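Putative capsular polysaccharide biosynthesis protein (Streptococcus pneumoniae serotype 4, PDB 6EWJ) probably acts as a pyridoxal 5'-phosphate-dependent sugar aminotransferase, essential in teichoic acid biosynthesis of the pneumococcus. Local coordinates at residues N334-I337 against Q338-K342; Y351-L354 against P355-T358; T387-D391 against E392-Y396. One frame throughout, in Å; residues are numbered along the deposited sequence.

Contact 1 of 3, residues N334-I337 against Q338-K342; sequences NLII and QELAK
With chi1 of Ile-336 at -68°, its CG2 branch swings opposite the backbone N and faces along the helix toward Leu-340. Leu-340 carries its CG beside its own backbone N (chi1 -74°), which sends the isobutyl group back down to meet it. The two side chains touch branch to branch, Ile-336 CG2 lying 4.3 Å from Leu-340 CD1. On its way there, Leu-340 CG passes 3.4 Å from Ile-336 O, the same oxygen that accepts from Leu-340 N at 2.8 Å, so one oxygen takes the N-H of Leu-340 and also has that residue's CG beside it. The nine residues make about two and a half turns of the amphipathic alpha helix 330-342: i to i+4 backbone bonds run from Gln-338 N to Asn-334 O through Ala-341 N to Ile-337 O, and the side chains divide into a buried and an exposed face. On the buried face Ile-336 reaches Phe-401, Val-404 and Val-408 of helix 391-409, Ile-337 rests on Ile-381 of strand 380-383, and Leu-340 touches Ile-345 and Ser-347. Toward the dimer partner, Ile-337 and Asn-334 pack on Trp-253 of the second subunit. The flank nearer solvent pairs Leu-335 with Glu-339. Leu-335 CD1 comes within 4.3 Å of Glu-339 CG, and that methylene also sits 3.6 Å from Leu-335 O. Beyond CG the glutamate chain bends, turning its carboxylate forward along the helix, toward Lys-342. There the two oxygens are shared between lysines: Glu-339 OE2 forms a salt bridge with Lys-342 NZ at 3.5 Å, and Glu-339 OE1 one with Lys-407 NZ of helix 391-409.

Contact 2 of 3, residues Y351-L354 against P355-T358; sequences YKPL and PLLT
The flat carbonyl groups of Pro-353 and Leu-354 are each met from above their planes by an amide three residues on. Leu-356 N donates to Pro-353 O at 2.9 Å from 43° out of the carbonyl plane, and Leu-357 N donates to Leu-354 O, also at 2.9 Å, from 45° out. Neither N-H follows a lone pair, a consequence of the tight winding: the two bonds close successive type I turns, a short 3-10 segment that hands over to helix 358-361 with Leu-357 at its N-cap position. Pro-355, having no N-H to offer, fits the early position in this turn. The peptide bond holds Pro-355 CD 3.4 Å from Leu-354 CB, tighter than usual van der Waals contact, as the linkage largely dictates. The other proline is clasped at two of its carbons: Pro-353 CB meets Pro-355 CD at 3.8 Å, while Pro-353 CD lies 3.8 Å from Leu-356 CD1, the leucine running alongside the ring in the same direction. Lys-352 sends an extended chain slantwise past Leu-357, its CD 3.9 Å from Leu-357 CD2, and ends in a salt bridge with Glu-254 and a hydrogen bond to Tyr-255 O, both of the second subunit. Leu-357 uses its other methyl, CD1, against Leu-354 CD2 at 4.0 Å. Tyr-351, which follows a cis peptide bond and opens this stretch, binds pyridoxal 5'-phosphate in another structure of this protein; none is bound in this chain. Its side chain packs on His-179 and on Tyr-255 of the second subunit. The turn is wedged between two elements of the fold: Pro-353 and Leu-356 lean on Phe-377 of helix 371-378, whereas Leu-354 and Pro-355 rest on Met-106 of strand 103-107, at the edge of the seven-stranded sheet.

Contact 3 of 3, residues T387-D391 against E392-Y396; sequences TKLSD and EEVDY
Glu-393 folds back over Ser-390 to make a capping box at the start of helix 391-409. Its CB lies 3.4 Å from Ser-390 OG, and Glu-393 CG comes closer to that hydroxyl oxygen, at 3.1 Å. Past CG the chain is extended, which carries the carboxylate across the serine to its backbone: Glu-393 OE1 accepts from Ser-390 N at 3.1 Å, a fairly straight bond (164°) whose donor sits 39° out of the carboxylate plane. The same OE1 accepts a hydrogen bond from a water 3.0 Å away, which also donates weakly to Lys-388 O. The return half of the box runs from Glu-393 N to Ser-390 OG at 3.0 Å; chi1 of 67° sets the hydroxyl between the serine's backbone N and carbonyl carbon, facing the first helical turn. Around the cap, Leu-389 and Val-394 close a hydrophobic staple, their side chains crossing at about a right angle. Val-394 then continues onto Ile-291 and Tyr-295 of helix 268-299. The acidic groups of Asp-391, Glu-392 and Glu-393 probably interact favourably with the partial positive charge at the N-terminal end of helix 391-409. Asp-391 and Asp-395 also tie the cap to helix 268-299, through salt bridges to Arg-287 and Arg-294 respectively. In the staple itself, Leu-389 CD1 stands 4.2 Å from Val-394 CG2.

Overall arrangement
Contact 1 lies on helix 330-342 and contact 3 spans the start of helix 391-409; their centres are 19 Å apart and their nearest atoms about 6 Å, and Tyr-396 OH hydrogen-bonds to Ala-343 O just beyond helix 330-342. Contact 2 lies closest to the cofactor site: it includes Tyr-351, and the side chain of Leu-354 is about 11 Å from that of His-179. Contact 1 stands back, Ile-337 about 12 Å from Tyr-351 between side chains; its centre is 21 Å from that of contact 2 and the nearest atoms about 8 Å, yet both pack on Trp-253 of the second subunit. Contact 3, centre 31 Å from that of contact 2, lies away from the cofactor site.

Contact 1 of 3, residues N334-I337 against Q338-K342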
loop_
_atom_site.group_PDB
_atom_site.type_symbol
_atom_site.label_atom_id
_atom_site.label_comp_id
_atom_site.label_asym_id
_atom_site.label_seq_id
_atom_site.Cartn_x
_atom_site.Cartn_y
_atom_site.Cartn_z
ATOM N N ASN A 334 1.444 -7.348 -34.644
ATOM C CA ASN A 334 2.056 -6.094 -34.184
ATOM C C ASN A 334 1.792 -4.999 -35.215
ATOM O O ASN A 334 1.464 -3.894 -34.823
ATOM C CB ASN A 334 3.554 -6.266 -33.886
ATOM C CG ASN A 334 3.832 -7.261 -32.754
ATOM O OD1 ASN A 334 2.963 -7.614 -31.947
ATOM N ND2 ASN A 334 5.106 -7.713 -32.687
ATOM N N LEU A 335 1.905 -5.334 -36.512
ATOM C CA LEU A 335 1.627 -4.364 -37.596
ATOM C C LEU A 335 0.187 -3.880 -37.531
ATOM O O LEU A 335 -0.050 -2.669 -37.542
ATOM C CB LEU A 335 1.954 -4.923 -38.993
ATOM C CG LEU A 335 1.740 -3.985 -40.208
ATOM C CD1 LEU A 335 2.362 -2.587 -40.019
ATOM C CD2 LEU A 335 2.270 -4.608 -41.478
ATOM N N ILE A 336 -0.759 -4.806 -37.335
ATOM C CA ILE A 336 -2.190 -4.435 -37.170
ATOM C C ILE A 336 -2.408 -3.426 -36.005
ATOM O O ILE A 336 -3.132 -2.441 -36.152
ATOM C CB ILE A 336 -3.103 -5.679 -37.014
ATOM C CG1 ILE A 336 -3.147 -6.479 -38.327
ATOM C CG2 ILE A 336 -4.535 -5.264 -36.641
ATOM C CD1 ILE A 336 -3.724 -7.882 -38.209
ATOM N N ILE A 337 -1.749 -3.631 -34.874
ATOM C CA ILE A 337 -1.860 -2.678 -33.767
ATOM C C ILE A 337 -1.359 -1.292 -34.166
ATOM O O ILE A 337 -2.021 -0.288 -33.903
ATOM C CB ILE A 337 -1.134 -3.157 -32.514
ATOM C CG1 ILE A 337 -1.962 -4.267 -31.877
ATOM C CG2 ILE A 337 -0.916 -2.018 -31.515
ATOM C CD1 ILE A 337 -1.234 -4.973 -30.767
ATOM N N GLN A 338 -0.212 -1.231 -34.820
ATOM C CA GLN A 338 0.316 0.076 -35.279
ATOM C C GLN A 338 -0.597 0.748 -36.346
ATOM O O GLN A 338 -0.740 1.985 -36.356
ATOM C CB GLN A 338 1.776 -0.048 -35.757
ATOM C CG GLN A 338 2.763 -0.567 -34.714
ATOM C CD GLN A 338 2.898 0.275 -33.463
ATOM O OE1 GLN A 338 2.644 1.492 -33.452
ATOM N NE2 GLN A 338 3.341 -0.378 -32.376
ATOM N N GLU A 339 -1.213 -0.055 -37.219
ATOM C CA GLU A 339 -2.191 0.466 -38.185
ATOM C C GLU A 339 -3.475 0.956 -37.508
ATOM O O GLU A 339 -4.058 1.948 -37.938
ATOM C CB GLU A 339 -2.571 -0.588 -39.220
ATOM C CG GLU A 339 -1.509 -0.831 -40.275
ATOM C CD GLU A 339 -1.364 0.330 -41.234
ATOM O OE1 GLU A 339 -2.389 0.936 -41.638
ATOM O OE2 GLU A 339 -0.218 0.646 -41.595
ATOM N N LEU A 340 -3.920 0.266 -36.469
ATOM C CA LEU A 340 -5.057 0.770 -35.655
ATOM C C LEU A 340 -4.727 2.119 -35.027
ATOM O O LEU A 340 -5.543 3.046 -35.037
ATOM C CB LEU A 340 -5.446 -0.224 -34.560
ATOM C CG LEU A 340 -6.203 -1.478 -35.057
ATOM C CD1 LEU A 340 -6.381 -2.492 -33.933
ATOM C CD2 LEU A 340 -7.564 -1.073 -35.605
ATOM N N ALA A 341 -3.501 2.224 -34.531
ATOM C CA ALA A 341 -3.025 3.443 -33.890
ATOM C C ALA A 341 -2.964 4.633 -34.868
ATOM O O ALA A 341 -3.391 5.729 -34.527
ATOM C CB ALA A 341 -1.673 3.204 -33.250
ATOM N N LYS A 342 -2.516 4.394 -36.105
ATOM C CA LYS A 342 -2.546 5.437 -37.152
ATOM C C LYS A 342 -3.949 5.890 -37.506
ATOM O O LYS A 342 -4.136 7.011 -37.977
ATOM C CB LYS A 342 -1.841 4.973 -38.427
ATOM C CG LYS A 342 -0.340 4.865 -38.279
ATOM C CD LYS A 342 0.296 4.407 -39.580
ATOM C CE LYS A 342 1.702 3.886 -39.339
ATOM N NZ LYS A 342 2.137 3.059 -40.498
#

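Contact 2 of 3, residues Y351-L354 against P355-T358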
loop_
_atom_site.group_PDB
_atom_site.type_symbol
_atom_site.label_atom_id
_atom_site.label_comp_id
_atom_site.label_asym_id
_atom_site.label_seq_id
_atom_site.Cartn_x
_atom_site.Cartn_y
_atom_site.Cartn_z
ATOM N N TYR A 351 -2.378 -11.323 -22.886
ATOM C CA TYR A 351 -1.131 -10.747 -22.341
ATOM C C TYR A 351 0.026 -11.514 -22.912
ATOM O O TYR A 351 -0.137 -12.583 -23.463
ATOM C CB TYR A 351 -1.008 -10.974 -20.855
ATOM C CG TYR A 351 -2.014 -10.320 -19.948
ATOM C CD1 TYR A 351 -1.818 -9.034 -19.495
ATOM C CD2 TYR A 351 -3.165 -11.014 -19.513
ATOM C CE1 TYR A 351 -2.734 -8.426 -18.622
ATOM C CE2 TYR A 351 -4.077 -10.397 -18.636
ATOM C CZ TYR A 351 -3.836 -9.092 -18.194
ATOM O OH TYR A 351 -4.741 -8.438 -17.298
ATOM N N LYS A 352 1.225 -10.938 -22.787
ATOM C CA LYS A 352 2.434 -11.701 -22.908
ATOM C C LYS A 352 2.354 -12.793 -21.874
ATOM O O LYS A 352 2.049 -12.504 -20.743
ATOM C CB LYS A 352 3.646 -10.845 -22.547
ATOM C CG LYS A 352 4.018 -9.861 -23.591
ATOM C CD LYS A 352 5.436 -9.341 -23.313
ATOM C CE LYS A 352 5.908 -8.515 -24.459
ATOM N NZ LYS A 352 7.215 -7.848 -24.135
ATOM N N PRO A 353 2.643 -14.059 -22.241
ATOM C CA PRO A 353 2.640 -15.090 -21.234
ATOM C C PRO A 353 3.791 -14.773 -20.266
ATOM O O PRO A 353 4.805 -14.204 -20.683
ATOM C CB PRO A 353 2.970 -16.361 -22.022
ATOM C CG PRO A 353 2.530 -16.054 -23.400
ATOM C CD PRO A 353 2.824 -14.609 -23.589
ATOM N N LEU A 354 3.623 -15.154 -19.012
ATOM C CA LEU A 354 4.612 -14.840 -17.968
ATOM C C LEU A 354 6.047 -15.243 -18.350
ATOM O O LEU A 354 6.926 -14.457 -18.135
ATOM C CB LEU A 354 4.205 -15.464 -16.652
ATOM C CG LEU A 354 2.848 -14.926 -16.128
ATOM C CD1 LEU A 354 2.610 -15.541 -14.766
ATOM C CD2 LEU A 354 2.755 -13.409 -15.979
ATOM N N PRO A 355 6.238 -16.432 -18.994
ATOM C CA PRO A 355 7.573 -16.864 -19.379
ATOM C C PRO A 355 8.259 -15.981 -20.388
ATOM O O PRO A 355 9.444 -16.109 -20.511
ATOM C CB PRO A 355 7.343 -18.260 -19.950
ATOM C CG PRO A 355 6.105 -18.731 -19.277
ATOM C CD PRO A 355 5.259 -17.522 -19.199
ATOM N N LEU A 356 7.536 -15.047 -21.039
ATOM C CA LEU A 356 8.206 -14.066 -21.915
ATOM C C LEU A 356 8.892 -12.946 -21.147
ATOM O O LEU A 356 9.772 -12.319 -21.694
ATOM C CB LEU A 356 7.258 -13.443 -22.942
ATOM C CG LEU A 356 6.793 -14.282 -24.165
ATOM C CD1 LEU A 356 6.039 -13.401 -25.159
ATOM C CD2 LEU A 356 7.950 -14.941 -24.859
ATOM N N LEU A 357 8.487 -12.733 -19.896
ATOM C CA LEU A 357 8.920 -11.595 -19.081
ATOM C C LEU A 357 10.242 -11.951 -18.392
ATOM O O LEU A 357 10.407 -13.057 -17.866
ATOM C CB LEU A 357 7.854 -11.233 -18.072
ATOM C CG LEU A 357 6.427 -10.976 -18.598
ATOM C CD1 LEU A 357 5.450 -10.899 -17.433
ATOM C CD2 LEU A 357 6.324 -9.758 -19.527
ATOM N N THR A 358 11.181 -11.025 -18.441
ATOM C CA THR A 358 12.477 -11.204 -17.790
ATOM C C THR A 358 12.444 -11.750 -16.370
ATOM O O THR A 358 13.177 -12.673 -16.059
ATOM C CB THR A 358 13.254 -9.860 -17.852
ATOM O OG1 THR A 358 13.455 -9.517 -19.238
ATOM C CG2 THR A 358 14.590 -9.872 -17.070
#

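Contact 3 of 3, residues T387-D391 against E392-Y396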
loop_
_atom_site.group_PDB
_atom_site.type_symbol
_atom_site.label_atom_id
_atom_site.label_comp_id
_atom_site.label_asym_id
_atom_site.label_seq_id
_atom_site.Cartn_x
_atom_site.Cartn_y
_atom_site.Cartn_z
ATOM N N THR A 387 -16.985 2.869 -20.933
ATOM C CA THR A 387 -18.306 3.513 -21.009
ATOM C C THR A 387 -18.288 4.935 -21.563
ATOM O O THR A 387 -19.314 5.576 -21.593
ATOM C CB THR A 387 -18.950 3.492 -19.623
ATOM O OG1 THR A 387 -17.989 3.920 -18.645
ATOM C CG2 THR A 387 -19.382 2.069 -19.310
ATOM N N LYS A 388 -17.110 5.436 -21.940
ATOM C CA LYS A 388 -16.991 6.672 -22.689
ATOM C C LYS A 388 -17.009 6.475 -24.212
ATOM O O LYS A 388 -17.064 7.456 -24.949
ATOM C CB LYS A 388 -15.715 7.429 -22.270
ATOM C CG LYS A 388 -15.542 7.620 -20.754
ATOM C CD LYS A 388 -16.550 8.587 -20.167
ATOM C CE LYS A 388 -16.231 10.037 -20.473
ATOM N NZ LYS A 388 -17.161 10.907 -19.697
ATOM N N LEU A 389 -16.999 5.229 -24.682
ATOM C CA LEU A 389 -17.144 4.943 -26.120
ATOM C C LEU A 389 -18.546 5.309 -26.633
ATOM O O LEU A 389 -19.541 4.863 -26.075
ATOM C CB LEU A 389 -16.932 3.454 -26.416
ATOM C CG LEU A 389 -15.532 2.875 -26.324
ATOM C CD1 LEU A 389 -15.602 1.362 -26.487
ATOM C CD2 LEU A 389 -14.624 3.486 -27.378
ATOM N N SER A 390 -18.610 6.098 -27.692
ATOM C CA SER A 390 -19.861 6.298 -28.417
ATOM C C SER A 390 -20.120 5.112 -29.372
ATOM O O SER A 390 -19.191 4.428 -29.809
ATOM C CB SER A 390 -19.793 7.584 -29.235
ATOM O OG SER A 390 -18.834 7.453 -30.282
ATOM N N ASP A 391 -21.382 4.924 -29.737
ATOM C CA ASP A 391 -21.742 3.974 -30.793
ATOM C C ASP A 391 -20.989 4.228 -32.117
ATOM O O ASP A 391 -20.541 3.282 -32.749
ATOM C CB ASP A 391 -23.261 3.944 -30.986
ATOM C CG ASP A 391 -23.991 3.324 -29.793
ATOM O OD1 ASP A 391 -23.344 2.634 -28.970
ATOM O OD2 ASP A 391 -25.194 3.542 -29.642
ATOM N N GLU A 392 -20.815 5.490 -32.495
ATOM C CA GLU A 392 -20.121 5.873 -33.732
ATOM C C GLU A 392 -18.650 5.419 -33.696
ATOM O O GLU A 392 -18.111 4.933 -34.684
ATOM C CB GLU A 392 -20.192 7.390 -33.961
ATOM C CG GLU A 392 -21.577 7.935 -34.295
ATOM C CD GLU A 392 -22.500 8.210 -33.082
ATOM O OE1 GLU A 392 -22.174 7.886 -31.901
ATOM O OE2 GLU A 392 -23.600 8.751 -33.338
ATOM N N GLU A 393 -18.017 5.579 -32.543
ATOM C CA GLU A 393 -16.643 5.094 -32.342
ATOM C C GLU A 393 -16.538 3.567 -32.447
ATOM O O GLU A 393 -15.633 3.053 -33.104
ATOM C CB GLU A 393 -16.113 5.572 -30.998
ATOM C CG GLU A 393 -15.818 7.069 -30.991
ATOM C CD GLU A 393 -15.493 7.627 -29.621
ATOM O OE1 GLU A 393 -15.837 7.021 -28.581
ATOM O OE2 GLU A 393 -14.853 8.678 -29.581
ATOM N N VAL A 394 -17.475 2.863 -31.822
ATOM C CA VAL A 394 -17.519 1.408 -31.893
ATOM C C VAL A 394 -17.659 0.957 -33.376
ATOM O O VAL A 394 -16.922 0.089 -33.837
ATOM C CB VAL A 394 -18.631 0.786 -31.005
ATOM C CG1 VAL A 394 -18.674 -0.732 -31.173
ATOM C CG2 VAL A 394 -18.421 1.091 -29.524
ATOM N N ASP A 395 -18.582 1.587 -34.097
ATOM C CA ASP A 395 -18.791 1.304 -35.532
ATOM C C ASP A 395 -17.521 1.561 -36.327
ATOM O O ASP A 395 -17.142 0.760 -37.183
ATOM C CB ASP A 395 -19.947 2.127 -36.092
ATOM C CG ASP A 395 -21.299 1.669 -35.557
ATOM O OD1 ASP A 395 -21.399 0.596 -34.909
ATOM O OD2 ASP A 395 -22.282 2.382 -35.792
ATOM N N TYR A 396 -16.859 2.664 -36.011
ATOM C CA TYR A 396 -15.571 2.994 -36.623
ATOM C C TYR A 396 -14.485 1.949 -36.323
ATOM O O TYR A 396 -13.769 1.544 -37.237
ATOM C CB TYR A 396 -15.130 4.393 -36.189
ATOM C CG TYR A 396 -13.786 4.791 -36.734
ATOM C CD1 TYR A 396 -13.635 5.168 -38.066
ATOM C CD2 TYR A 396 -12.652 4.797 -35.904
ATOM C CE1 TYR A 396 -12.391 5.546 -38.569
ATOM C CE2 TYR A 396 -11.415 5.172 -36.385
ATOM C CZ TYR A 396 -11.284 5.542 -37.717
ATOM O OH TYR A 396 -10.050 5.903 -38.187
HETATM O O HOH W 1 -14.066 7.428 -26.172
#